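SusD/RagB family nutrient-binding outer membrane lipoprotein (Bacteroides vulgatus, PDB 4F7A) probably binds glycans, perhaps mucin O-glycans, at the cell surface as a SusD-like outer membrane lipoprotein with a TPR-like helical fold. Local coordinates at residues S84-T89 with H126-T131; T171-G176 with T192-I197; N186-P191 with I197-S202; I267-N272 with M400-T405; G297-V302 with Q313-I318. All coordinates share one frame; numbering follows the deposited sequence. Where two conformers were deposited one is given.

How the contacts relate
All five contacts lie in one SusD-like chain. Contacts 2 and 3 form one neighbourhood, with centres about 11 Å apart: both use helix 193-210, share Ile197, and meet where the Trp196 ring packs on Cys188. Contact 1 lies nearer the middle of the chain, its centre about 21 Å from that of contact 3, and a bound glycerol, probably from the crystallisation liquor, sits beside its Trp86. Contacts 4 and 5 make a second neighbourhood on the opposite side of the chain's centre from contacts 2 and 3, about 14 Å apart between centres; 297-302 and 313-318 are nested inside the loop that contact 4 closes, and Ala268 packs on Gly297. Contacts 2 and 5 are about 46 Å apart between centres.

Contact 1: residues S84-T89 with H126-T131; sequences SAWNYT and HRITDT
Apolar packing between two helices joins Ala85, Trp86 and Thr89 of helix 84-104 to Ile128 of helix 111-132, deep in the TPR-like helical fold of this SusD homolog. The two short segments run roughly antiparallel, at 147°, with their axes 10.0 Å apart, close enough for one large aliphatic side chain to bridge them. Ile128 is that side chain. Its CG1 branch lies anti to the carbonyl carbon (chi1 -55°) and carries CD1 across to Thr89, the two side chains meeting tip to tip with CD1 3.5 Å from Thr89 OG1. The same methyl lies 4.0 Å from Ala85 CB, while the other branch, CG2, comes obliquely to within 4.2 Å of Trp86 CE3. Trp86 is held at its far side, where its indole nitrogen has Asp477 as polar partner. An alanine at Thr89 would take away both OG1 and CG2, and would probably open a gap beside Ile128 CG1 and CD1 and leave Ala85 O with one donor fewer. That hydroxyl is turned back onto its own helix: Thr89 OG1 donates to Ala85 O at 2.8 Å, reaching the carbonyl from the face opposite to Thr89 N.

Contact 2: residues T171-G176 with T192-I197; sequences TYLKEG and TASRWI
Tyr172 and Leu173 start in different directions, and both end on Ala193: the tyrosine has CG anti to its backbone nitrogen (chi1 166°), whereas Leu173 has CG beside its own nitrogen (chi1 -73°). Ala193 CB meets both, the ring and the leucine branch lying side by side against it. Leu173 CD2 comes to 3.9 Å from Ala193 CB, and Tyr172 CD2 approaches the same carbon obliquely at 4.0 Å. The second leucine branch goes to the next residue, with CD1 3.7 Å from Ser194 OG; that hydroxyl is itself hydrogen-bonded to Glu179. The contact joins the last turn of helix 151-174 to the first turn of helix 193-210, consecutive helices of the TPR-like fold. Each end is finished by a standard motif: Gly176, with positive phi, closes the first helix in a Schellman motif, and Thr192 is the N-cap of the second, its OG1 accepting from Arg195 N at 3.1 Å. An alanine in place of Leu173 would remove both methyl branches and would probably open a gap beside Ala193 CB and Ser194. Tyr172 is fixed further out, its ring stacked with His112 and its OH hydrogen-bonded to Lys178 O.

Contact 3: residues N186-P191 with I197-S202; sequences NMCNCP and IKFANS
Two cysteine sulfurs approach the Phe199 ring obliquely, near CD2 and CE2. Cys190 SG is the nearer, 3.8 Å from Phe199 CD2 and also in touch with Phe199 CB; Cys188 SG lies further along, 4.3 Å from Phe199 CE2. Both are sulfur-aromatic contacts, the sulfurs of Cys190 and Cys188 standing 65° and 67° off the ring normal. The phenylalanine reaches out from helix 193-210 with CG anti to its backbone N; this torsion (chi1 178°) carries the ring out toward the loop, where CD2 and CE2 are the atoms nearest the sulfurs. Cys190 holds SG anti to its carbonyl carbon, beside its backbone N.

Behind the cysteines, the loop is folded around Asn186. Its OD1 accepts from Cys188 N at 3.2 Å, which makes an Asx turn, and from Cys190 N at 2.8 Å. The two donors come from opposite faces of the amide plane, the second of them well above it, and both cysteine backbones are therefore tied to one oxygen. Asn189, between them, adopts positive phi, and its ND2 is hydrogen-bonded to the carbonyl oxygens of Asp238 and Asn240.

The segment 186-191 thus turns the chain in the connection leading into helix 193-210, within the TPR-like helical fold, and lays its cysteines against the second turn of that helix. Strand 241-243 covers the site as well: Ile241 touches both Cys190 and Phe199, and Ile243 touches Cys188. On the helix, Ser202 OG bonds back to Lys198 O at 2.8 Å, while Lys198 NZ makes a salt bridge with Glu239.

Contact 4: residues I267-N272 with M400-T405; sequences IASVLN and MKALIT
Apolar contact between Val270 and Ile404 is the tightest part of this junction. Val270 CG2 and Ile404 CD1 are 3.4 Å apart, closer than usual for two methyl carbons, and the side chains cross obliquely. Val270 puts CG2 beside its backbone N, with CG1 taking the anti place (chi1 170°). Ile404 sends CG1 anti to its carbonyl carbon and then extends to CD1 (chi2 162°), so it is the end of its longer branch that touches the valine. A lighter contact lies beside this pair, where Ala402 CB rests 4.0 Å from Ser269 OG.

The contact packs part of the long connection between helices 356-371 and 416-431, which has no regular structure here, against the short helix 265-273. Segments 267-272 and 400-405 are 128 residues apart in sequence, so the packing closes a large loop of the SusD-like chain. Helix 416-431 backs both sides, Ile429 touching Val270 and Glu421 touching Ile404.

Polar contact is indirect and passes through one water. It donates to Ser269 OG at 3.0 Å and accepts from Ile404 N at 3.1 Å, linking a helix hydroxyl to a loop amide. The serine hydroxyl is also hydrogen-bonded to Thr387 O, and next to that residue Asp388 takes a hydrogen bond from Ala402 N through its OD1.

Contact 5: residues G297-V302 with Q313-I318; sequences GVPQGV and QSYSFI
Two pieces of one long loop pass each other with Gly297 CA 6.1 Å from Ser316 CA. They belong to the connection between helix 279-282 and strand 329-332 of the SusD-like fold, and the 10 residues between them contain no helix or strand. Tyr315 carries the contact by laying one edge of its ring along the backbone of Gly297 and Val298. Its CE2 is 3.2 Å from Gly297 O and its CD2 lies 3.7 Å from Val298 N, both near the ring plane, as is the carbonyl carbon of Gly297. The C-H edge, probably slightly positive, faces a carbonyl oxygen, which is likely to be mildly favourable. The ring meets Gly297 through its peptide group; a CB there would point away from 313-318.

Val298 lies aslant the tyrosine side chain. With CG1 anti to the backbone N (chi1 -179°), its other methyl, CG2, falls 4.0 Å from Tyr315 CD2 and equally close to Tyr315 CB. Pro299 adds a looser contact through CD.

Further out, Tyr312 packs edge-to-face with the Tyr315 ring. Backbone hydrogen bonds from both Val298 and Ser316 to Met263 hold the two pieces to a common neighbour, and Ser316 also pairs with Leu296. At the far end of the ring, Tyr315 OH is hydrogen-bonded to the hydroxyl of Tyr389, whose side chain also touches Pro299.

Contact 1: residues S84-T89 with H126-T131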
# COMPACT_ATOMS: atom_id res chain seq x y z
N SER A 84 -0.78 -1.35 -15.68
CA SER A 84 -1.84 -0.39 -15.41
C SER A 84 -1.51 0.70 -14.41
O SER A 84 -1.86 1.86 -14.64
CB SER A 84 -3.12 -1.12 -15.00
OG SER A 84 -3.72 -1.69 -16.16
N ALA A 85 -0.84 0.37 -13.31
CA ALA A 85 -0.50 1.37 -12.31
C ALA A 85 0.36 2.48 -12.98
O ALA A 85 0.07 3.68 -12.85
CB ALA A 85 0.23 0.74 -11.13
N TRP A 86 1.36 2.05 -13.73
CA TRP A 86 2.19 2.97 -14.52
C TRP A 86 1.34 3.82 -15.49
O TRP A 86 1.36 5.06 -15.44
CB TRP A 86 3.28 2.20 -15.32
CG TRP A 86 4.19 3.11 -16.08
CD1 TRP A 86 3.91 3.77 -17.24
CD2 TRP A 86 5.55 3.45 -15.75
NE1 TRP A 86 4.99 4.52 -17.64
CE2 TRP A 86 6.01 4.34 -16.74
CE3 TRP A 86 6.42 3.08 -14.71
CZ2 TRP A 86 7.31 4.88 -16.72
CZ3 TRP A 86 7.71 3.66 -14.68
CH2 TRP A 86 8.14 4.53 -15.68
N ASN A 87 0.57 3.14 -16.34
CA ASN A 87 -0.11 3.80 -17.45
C ASN A 87 -1.12 4.86 -16.97
O ASN A 87 -1.13 6.01 -17.44
CB ASN A 87 -0.82 2.78 -18.34
CG ASN A 87 0.13 1.85 -19.09
OD1 ASN A 87 1.33 2.12 -19.20
ND2 ASN A 87 -0.41 0.74 -19.62
N TYR A 88 -1.96 4.46 -16.02
CA TYR A 88 -3.00 5.35 -15.53
C TYR A 88 -2.42 6.53 -14.77
O TYR A 88 -2.90 7.66 -14.90
CB TYR A 88 -4.03 4.58 -14.70
CG TYR A 88 -4.84 3.59 -15.53
CD1 TYR A 88 -5.36 3.95 -16.77
CD2 TYR A 88 -5.10 2.29 -15.07
CE1 TYR A 88 -6.09 3.04 -17.55
CE2 TYR A 88 -5.86 1.39 -15.83
CZ TYR A 88 -6.34 1.76 -17.07
OH TYR A 88 -7.07 0.87 -17.83
N THR A 89 -1.39 6.29 -13.99
CA THR A 89 -0.79 7.33 -13.20
C THR A 89 -0.08 8.35 -14.10
O THR A 89 -0.29 9.55 -13.95
CB THR A 89 0.17 6.77 -12.14
OG1 THR A 89 -0.54 5.88 -11.26
CG2 THR A 89 0.75 7.90 -11.32
N HIS A 126 5.42 7.21 -4.75
CA HIS A 126 6.18 6.17 -4.03
C HIS A 126 5.49 4.83 -4.28
O HIS A 126 6.17 3.81 -4.37
CB HIS A 126 6.36 6.49 -2.52
CG HIS A 126 5.21 6.06 -1.66
ND1 HIS A 126 4.04 6.77 -1.58
CD2 HIS A 126 5.05 4.98 -0.87
CE1 HIS A 126 3.21 6.15 -0.76
NE2 HIS A 126 3.79 5.06 -0.32
N ARG A 127 4.16 4.84 -4.45
CA ARG A 127 3.43 3.61 -4.81
C ARG A 127 3.85 3.03 -6.18
O ARG A 127 3.85 1.81 -6.36
CB ARG A 127 1.93 3.89 -4.81
CG ARG A 127 1.34 4.08 -3.42
CD ARG A 127 0.01 4.84 -3.44
NE ARG A 127 -1.03 4.30 -4.31
CZ ARG A 127 -1.89 3.32 -3.99
NH1 ARG A 127 -1.84 2.69 -2.83
NH2 ARG A 127 -2.83 2.96 -4.86
N ILE A 128 4.24 3.90 -7.11
CA ILE A 128 4.70 3.48 -8.44
C ILE A 128 6.14 2.95 -8.42
O ILE A 128 6.40 1.89 -8.97
CB ILE A 128 4.54 4.65 -9.48
CG1 ILE A 128 3.08 5.15 -9.49
CG2 ILE A 128 5.02 4.22 -10.87
CD1 ILE A 128 2.02 4.06 -9.79
N THR A 129 7.07 3.66 -7.78
CA THR A 129 8.42 3.12 -7.68
C THR A 129 8.40 1.83 -6.89
O THR A 129 9.15 0.92 -7.21
CB THR A 129 9.50 4.09 -7.10
OG1 THR A 129 10.77 3.40 -7.07
CG2 THR A 129 9.15 4.53 -5.69
N ASP A 130 7.55 1.73 -5.88
CA ASP A 130 7.50 0.47 -5.10
C ASP A 130 6.94 -0.72 -5.92
O ASP A 130 7.15 -1.89 -5.56
CB ASP A 130 6.69 0.67 -3.81
CG ASP A 130 7.40 1.54 -2.79
OD1 ASP A 130 8.61 1.88 -2.96
OD2 ASP A 130 6.72 1.91 -1.80
N THR A 131 6.24 -0.42 -7.01
CA THR A 131 5.74 -1.43 -7.93
C THR A 131 6.81 -1.87 -8.95
O THR A 131 7.04 -3.05 -9.12
CB THR A 131 4.49 -0.91 -8.66
OG1 THR A 131 3.47 -0.61 -7.69
CG2 THR A 131 3.96 -1.93 -9.66

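Contact 2: residues T171-G176 with T192-I197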
# COMPACT_ATOMS: atom_id res chain seq x y z
N THR A 171 5.90 27.69 7.03
CA THR A 171 5.96 29.11 6.67
C THR A 171 4.58 29.74 6.50
O THR A 171 4.31 30.85 7.00
CB THR A 171 6.77 29.33 5.40
OG1 THR A 171 8.08 28.84 5.62
CG2 THR A 171 6.86 30.84 5.05
N TYR A 172 3.69 29.03 5.81
CA TYR A 172 2.32 29.52 5.62
C TYR A 172 1.71 29.86 6.97
O TYR A 172 1.09 30.91 7.13
CB TYR A 172 1.48 28.44 4.91
CG TYR A 172 -0.02 28.67 4.93
CD1 TYR A 172 -0.64 29.45 3.97
CD2 TYR A 172 -0.81 28.05 5.90
CE1 TYR A 172 -2.02 29.64 3.98
CE2 TYR A 172 -2.18 28.23 5.92
CZ TYR A 172 -2.78 29.02 4.96
OH TYR A 172 -4.14 29.19 4.99
N LEU A 173 1.88 28.97 7.95
CA LEU A 173 1.31 29.20 9.27
C LEU A 173 2.00 30.32 10.02
O LEU A 173 1.32 31.15 10.63
CB LEU A 173 1.31 27.93 10.10
CG LEU A 173 0.28 26.86 9.71
CD1 LEU A 173 0.59 25.57 10.52
CD2 LEU A 173 -1.20 27.32 9.92
N LYS A 174 3.34 30.35 9.99
CA LYS A 174 4.08 31.40 10.69
C LYS A 174 3.82 32.80 10.11
O LYS A 174 3.95 33.79 10.81
CB LYS A 174 5.59 31.09 10.73
CG LYS A 174 5.96 29.92 11.66
CD LYS A 174 7.42 29.53 11.53
CE LYS A 174 7.79 28.48 12.59
NZ LYS A 174 9.03 27.72 12.25
N GLU A 175 3.44 32.87 8.83
CA GLU A 175 3.06 34.14 8.20
C GLU A 175 1.62 34.55 8.50
O GLU A 175 1.15 35.56 7.97
CB GLU A 175 3.21 34.06 6.66
CG GLU A 175 4.63 34.06 6.13
CD GLU A 175 4.71 33.88 4.60
OE1 GLU A 175 3.71 33.48 3.96
OE2 GLU A 175 5.79 34.14 4.03
N GLY A 176 0.90 33.76 9.31
CA GLY A 176 -0.48 34.09 9.68
C GLY A 176 -1.56 33.45 8.80
O GLY A 176 -2.70 33.87 8.86
N THR A 192 -6.65 20.88 8.05
CA THR A 192 -5.83 22.01 8.42
C THR A 192 -4.43 21.86 7.87
O THR A 192 -3.98 20.75 7.52
CB THR A 192 -5.70 22.17 9.96
OG1 THR A 192 -4.99 21.05 10.50
CG2 THR A 192 -7.06 22.32 10.66
N ALA A 193 -3.73 22.98 7.78
CA ALA A 193 -2.31 22.99 7.39
C ALA A 193 -1.46 22.09 8.30
O ALA A 193 -0.66 21.29 7.81
CB ALA A 193 -1.78 24.41 7.37
N SER A 194 -1.66 22.17 9.61
CA SER A 194 -0.97 21.27 10.53
C SER A 194 -1.21 19.80 10.23
O SER A 194 -0.28 18.99 10.33
CB SER A 194 -1.34 21.55 11.99
OG SER A 194 -0.88 22.81 12.41
N ARG A 195 -2.43 19.43 9.84
CA ARG A 195 -2.71 18.04 9.52
C ARG A 195 -2.01 17.55 8.26
O ARG A 195 -1.62 16.39 8.17
CB ARG A 195 -4.22 17.80 9.44
CG ARG A 195 -4.93 17.88 10.80
CD ARG A 195 -4.99 16.55 11.52
NE ARG A 195 -5.95 15.65 10.88
CZ ARG A 195 -7.26 15.65 11.10
NH1 ARG A 195 -7.82 16.48 11.98
NH2 ARG A 195 -8.03 14.81 10.44
N TRP A 196 -1.82 18.43 7.29
CA TRP A 196 -1.00 18.11 6.12
C TRP A 196 0.45 17.84 6.51
O TRP A 196 1.06 16.91 6.00
CB TRP A 196 -1.07 19.24 5.07
CG TRP A 196 -2.30 19.17 4.22
CD1 TRP A 196 -3.45 19.88 4.39
CD2 TRP A 196 -2.51 18.34 3.06
NE1 TRP A 196 -4.37 19.54 3.41
CE2 TRP A 196 -3.80 18.61 2.58
CE3 TRP A 196 -1.72 17.40 2.39
CZ2 TRP A 196 -4.32 17.98 1.45
CZ3 TRP A 196 -2.24 16.76 1.27
CH2 TRP A 196 -3.55 17.05 0.83
N ILE A 197 0.99 18.63 7.43
CA ILE A 197 2.36 18.40 7.89
C ILE A 197 2.47 17.07 8.64
O ILE A 197 3.42 16.29 8.43
CB ILE A 197 2.89 19.55 8.78
CG1 ILE A 197 2.88 20.88 8.00
CG2 ILE A 197 4.33 19.20 9.29
CD1 ILE A 197 3.32 22.14 8.84

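Contact 3: residues N186-P191 with I197-S202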
# COMPACT_ATOMS: atom_id res chain seq x y z
N ASN A 186 -9.53 19.58 0.75
CA ASN A 186 -9.50 18.41 1.63
C ASN A 186 -10.35 17.24 1.12
O ASN A 186 -11.53 17.16 1.41
CB ASN A 186 -9.98 18.79 3.03
CG ASN A 186 -9.83 17.64 4.02
OD1 ASN A 186 -9.15 16.65 3.72
ND2 ASN A 186 -10.46 17.76 5.19
N MSE A 187 -9.74 16.33 0.38
CA MSE A 187 -10.35 15.02 0.14
C MSE A 187 -9.58 13.88 0.79
O MSE A 187 -9.84 12.74 0.46
CB MSE A 187 -10.44 14.72 -1.37
CG MSE A 187 -11.42 15.57 -2.09
SE MSE A 187 -11.38 15.10 -3.98
CE MSE A 187 -11.64 13.19 -3.92
N CYS A 188 -8.66 14.17 1.71
CA CYS A 188 -7.83 13.10 2.30
C CYS A 188 -7.83 13.12 3.83
O CYS A 188 -6.98 12.47 4.44
CB CYS A 188 -6.40 13.16 1.76
SG CYS A 188 -5.58 14.71 2.13
N ASN A 189 -8.81 13.80 4.43
CA ASN A 189 -8.95 13.91 5.90
C ASN A 189 -7.80 14.73 6.51
O ASN A 189 -7.28 14.40 7.58
CB ASN A 189 -9.11 12.54 6.56
CG ASN A 189 -9.59 12.62 8.02
OD1 ASN A 189 -10.31 13.55 8.40
ND2 ASN A 189 -9.20 11.64 8.84
N CYS A 190 -7.43 15.82 5.80
CA CYS A 190 -6.50 16.83 6.31
C CYS A 190 -7.18 18.20 6.26
O CYS A 190 -7.14 18.91 5.26
CB CYS A 190 -5.19 16.84 5.51
SG CYS A 190 -4.20 15.38 5.75
N PRO A 191 -7.86 18.56 7.35
CA PRO A 191 -8.68 19.77 7.30
C PRO A 191 -7.91 21.03 7.64
O PRO A 191 -8.47 22.12 7.55
CB PRO A 191 -9.74 19.52 8.37
CG PRO A 191 -9.01 18.68 9.38
CD PRO A 191 -8.17 17.74 8.54
N ILE A 197 0.99 18.63 7.43
CA ILE A 197 2.36 18.40 7.89
C ILE A 197 2.47 17.07 8.64
O ILE A 197 3.42 16.29 8.43
CB ILE A 197 2.89 19.55 8.78
CG1 ILE A 197 2.88 20.88 8.00
CG2 ILE A 197 4.33 19.20 9.29
CD1 ILE A 197 3.32 22.14 8.84
N LYS A 198 1.47 16.76 9.46
CA LYS A 198 1.41 15.45 10.14
C LYS A 198 1.34 14.26 9.17
O LYS A 198 2.01 13.24 9.36
CB LYS A 198 0.23 15.45 11.12
CG LYS A 198 0.18 14.28 12.06
CD LYS A 198 -1.07 14.33 12.95
CE LYS A 198 -1.14 15.57 13.79
NZ LYS A 198 -2.11 15.37 14.95
N PHE A 199 0.56 14.42 8.10
CA PHE A 199 0.55 13.50 6.96
C PHE A 199 1.98 13.35 6.39
O PHE A 199 2.51 12.24 6.30
CB PHE A 199 -0.48 14.04 5.93
CG PHE A 199 -0.62 13.23 4.64
CD1 PHE A 199 0.02 12.03 4.42
CD2 PHE A 199 -1.46 13.72 3.65
CE1 PHE A 199 -0.15 11.35 3.22
CE2 PHE A 199 -1.65 13.04 2.45
CZ PHE A 199 -0.99 11.86 2.23
N ALA A 200 2.62 14.46 6.05
CA ALA A 200 4.00 14.43 5.53
C ALA A 200 4.98 13.73 6.48
O ALA A 200 5.82 12.95 6.05
CB ALA A 200 4.51 15.86 5.24
N ASN A 201 4.86 14.01 7.77
CA ASN A 201 5.76 13.40 8.76
C ASN A 201 5.57 11.89 8.82
O ASN A 201 6.53 11.13 8.88
CB ASN A 201 5.56 13.99 10.16
CG ASN A 201 5.92 15.46 10.26
OD1 ASN A 201 6.76 15.96 9.50
ND2 ASN A 201 5.34 16.15 11.25
N SER A 202 4.31 11.44 8.79
CA SER A 202 3.98 10.02 8.85
C SER A 202 4.43 9.31 7.59
O SER A 202 4.98 8.22 7.65
CB SER A 202 2.49 9.83 9.06
OG SER A 202 2.08 10.54 10.22

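Contact 4: residues I267-N272 with M400-T405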
# COMPACT_ATOMS: atom_id res chain seq x y z
N ILE A 267 -4.54 -14.45 4.80
CA ILE A 267 -5.29 -13.66 5.77
C ILE A 267 -6.33 -14.53 6.50
O ILE A 267 -6.55 -14.34 7.70
CB ILE A 267 -5.84 -12.34 5.15
CG1 ILE A 267 -6.23 -11.35 6.27
CG2 ILE A 267 -7.03 -12.59 4.19
CD1 ILE A 267 -6.38 -9.88 5.78
N ALA A 268 -6.87 -15.57 5.85
CA ALA A 268 -7.74 -16.54 6.56
C ALA A 268 -6.93 -17.33 7.61
O ALA A 268 -7.37 -17.49 8.73
CB ALA A 268 -8.40 -17.50 5.60
N SER A 269 -5.73 -17.77 7.25
CA SER A 269 -4.85 -18.45 8.19
C SER A 269 -4.55 -17.61 9.44
O SER A 269 -4.68 -18.09 10.57
CB SER A 269 -3.53 -18.84 7.52
OG SER A 269 -2.62 -19.32 8.48
N VAL A 270 -4.16 -16.35 9.21
CA VAL A 270 -3.81 -15.45 10.28
C VAL A 270 -5.01 -15.08 11.15
O VAL A 270 -4.97 -15.20 12.36
CB VAL A 270 -3.08 -14.18 9.71
CG1 VAL A 270 -2.93 -13.13 10.77
CG2 VAL A 270 -1.73 -14.57 9.11
N LEU A 271 -6.08 -14.59 10.54
CA LEU A 271 -7.18 -14.09 11.32
C LEU A 271 -7.93 -15.21 12.05
O LEU A 271 -8.37 -15.03 13.19
CB LEU A 271 -8.10 -13.25 10.43
CG LEU A 271 -7.52 -11.95 9.85
CD1 LEU A 271 -8.60 -11.21 8.97
CD2 LEU A 271 -7.01 -11.02 10.90
N ASN A 272 -8.05 -16.39 11.42
CA ASN A 272 -8.66 -17.54 12.12
C ASN A 272 -7.78 -17.99 13.30
O ASN A 272 -8.28 -18.19 14.40
CB ASN A 272 -8.86 -18.75 11.21
CG ASN A 272 -10.09 -18.62 10.33
OD1 ASN A 272 -11.17 -18.30 10.82
ND2 ASN A 272 -9.95 -18.93 9.03
N MSE A 400 -2.04 -26.60 2.56
CA MSE A 400 -0.75 -25.97 2.86
C MSE A 400 -0.63 -25.75 4.37
O MSE A 400 -1.51 -25.14 5.02
CB MSE A 400 -0.60 -24.62 2.13
CG MSE A 400 -0.75 -24.68 0.62
SE MSE A 400 -0.54 -22.95 -0.22
CE MSE A 400 -2.13 -22.05 0.52
N LYS A 401 0.49 -26.22 4.92
CA LYS A 401 0.80 -26.00 6.32
C LYS A 401 1.06 -24.51 6.57
O LYS A 401 1.75 -23.84 5.78
CB LYS A 401 2.05 -26.82 6.69
CG LYS A 401 2.34 -26.86 8.16
CD LYS A 401 1.41 -27.85 8.85
CE LYS A 401 1.61 -27.90 10.36
NZ LYS A 401 1.10 -26.66 11.03
N ALA A 402 0.52 -23.98 7.67
CA ALA A 402 0.71 -22.55 8.00
C ALA A 402 2.19 -22.23 8.08
O ALA A 402 2.96 -22.90 8.80
CB ALA A 402 0.03 -22.16 9.32
N LEU A 403 2.60 -21.22 7.34
CA LEU A 403 3.98 -20.77 7.41
C LEU A 403 4.26 -19.86 8.60
O LEU A 403 5.39 -19.78 9.07
CB LEU A 403 4.36 -20.04 6.14
CG LEU A 403 4.26 -20.80 4.82
CD1 LEU A 403 4.85 -19.90 3.73
CD2 LEU A 403 4.99 -22.16 4.87
N ILE A 404 3.23 -19.16 9.07
CA ILE A 404 3.37 -18.21 10.18
C ILE A 404 3.10 -18.94 11.49
O ILE A 404 2.04 -19.54 11.65
CB ILE A 404 2.41 -17.02 10.03
CG1 ILE A 404 2.59 -16.33 8.65
CG2 ILE A 404 2.65 -16.03 11.17
CD1 ILE A 404 1.41 -15.41 8.16
N THR A 405 4.07 -18.93 12.40
CA THR A 405 3.94 -19.56 13.69
C THR A 405 3.96 -18.56 14.87
O THR A 405 3.70 -18.94 16.01
CB THR A 405 5.03 -20.61 13.89
OG1 THR A 405 6.32 -19.97 13.80
CG2 THR A 405 4.89 -21.73 12.83
O HOH W 1 0.31 -19.04 7.99

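Contact 5: residues G297-V302 with Q313-I318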
# COMPACT_ATOMS: atom_id res chain seq x y z
N GLY A 297 -10.15 -18.78 2.89
CA GLY A 297 -9.41 -17.96 1.96
C GLY A 297 -8.92 -18.70 0.72
O GLY A 297 -8.53 -19.86 0.79
N VAL A 298 -8.91 -17.99 -0.40
CA VAL A 298 -8.48 -18.56 -1.66
C VAL A 298 -6.96 -18.67 -1.73
O VAL A 298 -6.26 -17.68 -1.55
CB VAL A 298 -9.03 -17.69 -2.83
CG1 VAL A 298 -8.62 -18.28 -4.19
CG2 VAL A 298 -10.59 -17.57 -2.70
N PRO A 299 -6.44 -19.87 -2.00
CA PRO A 299 -4.98 -20.00 -2.15
C PRO A 299 -4.51 -19.44 -3.49
O PRO A 299 -5.11 -19.73 -4.52
CB PRO A 299 -4.76 -21.51 -2.11
CG PRO A 299 -6.02 -22.06 -2.71
CD PRO A 299 -7.13 -21.14 -2.26
N GLN A 300 -3.42 -18.68 -3.48
CA GLN A 300 -2.88 -18.16 -4.73
C GLN A 300 -2.18 -19.26 -5.53
O GLN A 300 -1.53 -20.15 -4.97
CB GLN A 300 -1.90 -17.00 -4.47
CG GLN A 300 -1.70 -16.10 -5.70
CD GLN A 300 -0.54 -15.16 -5.58
OE1 GLN A 300 -0.49 -14.36 -4.64
NE2 GLN A 300 0.36 -15.17 -6.58
N GLY A 301 -2.28 -19.17 -6.85
CA GLY A 301 -1.50 -20.02 -7.75
C GLY A 301 -2.07 -21.39 -7.99
O GLY A 301 -1.31 -22.34 -8.25
N VAL A 302 -3.40 -21.53 -7.91
CA VAL A 302 -4.06 -22.76 -8.30
C VAL A 302 -4.48 -22.61 -9.78
O VAL A 302 -5.35 -21.80 -10.11
CB VAL A 302 -5.27 -23.08 -7.40
CG1 VAL A 302 -5.98 -24.36 -7.88
CG2 VAL A 302 -4.81 -23.26 -5.95
N GLN A 313 -15.63 -20.05 -5.69
CA GLN A 313 -16.75 -19.12 -5.67
C GLN A 313 -17.58 -19.10 -4.37
O GLN A 313 -18.29 -18.13 -4.10
CB GLN A 313 -17.60 -19.45 -6.90
CG GLN A 313 -19.00 -19.04 -6.95
CD GLN A 313 -19.63 -19.67 -8.18
OE1 GLN A 313 -20.36 -20.66 -8.09
NE2 GLN A 313 -19.25 -19.17 -9.34
N SER A 314 -17.49 -20.16 -3.57
CA SER A 314 -18.18 -20.21 -2.27
C SER A 314 -17.28 -20.00 -1.05
O SER A 314 -17.71 -20.19 0.09
CB SER A 314 -18.96 -21.51 -2.16
OG SER A 314 -19.92 -21.54 -3.21
N TYR A 315 -16.04 -19.58 -1.30
CA TYR A 315 -15.13 -19.14 -0.22
C TYR A 315 -15.56 -17.78 0.36
O TYR A 315 -16.54 -17.17 -0.10
CB TYR A 315 -13.67 -19.13 -0.70
CG TYR A 315 -12.97 -20.48 -0.58
CD1 TYR A 315 -13.65 -21.69 -0.78
CD2 TYR A 315 -11.62 -20.55 -0.26
CE1 TYR A 315 -13.00 -22.93 -0.67
CE2 TYR A 315 -10.97 -21.75 -0.18
CZ TYR A 315 -11.65 -22.94 -0.35
OH TYR A 315 -10.96 -24.13 -0.21
N SER A 316 -14.87 -17.33 1.40
CA SER A 316 -15.26 -16.11 2.09
C SER A 316 -15.10 -14.87 1.20
O SER A 316 -14.10 -14.72 0.51
CB SER A 316 -14.45 -15.91 3.37
OG SER A 316 -14.84 -16.83 4.36
N PHE A 317 -16.12 -14.01 1.25
CA PHE A 317 -16.16 -12.80 0.47
C PHE A 317 -15.90 -11.63 1.40
O PHE A 317 -16.10 -11.75 2.60
CB PHE A 317 -17.55 -12.64 -0.18
CG PHE A 317 -17.56 -11.73 -1.37
CD1 PHE A 317 -16.96 -12.13 -2.54
CD2 PHE A 317 -18.16 -10.48 -1.33
CE1 PHE A 317 -16.94 -11.30 -3.66
CE2 PHE A 317 -18.16 -9.65 -2.45
CZ PHE A 317 -17.55 -10.07 -3.62
N ILE A 318 -15.47 -10.51 0.83
CA ILE A 318 -15.35 -9.28 1.57
C ILE A 318 -16.67 -8.91 2.22
O ILE A 318 -17.75 -9.23 1.70
CB ILE A 318 -14.85 -8.11 0.67
CG1 ILE A 318 -14.16 -7.04 1.50
CG2 ILE A 318 -16.00 -7.53 -0.21
CD1 ILE A 318 -13.44 -5.94 0.65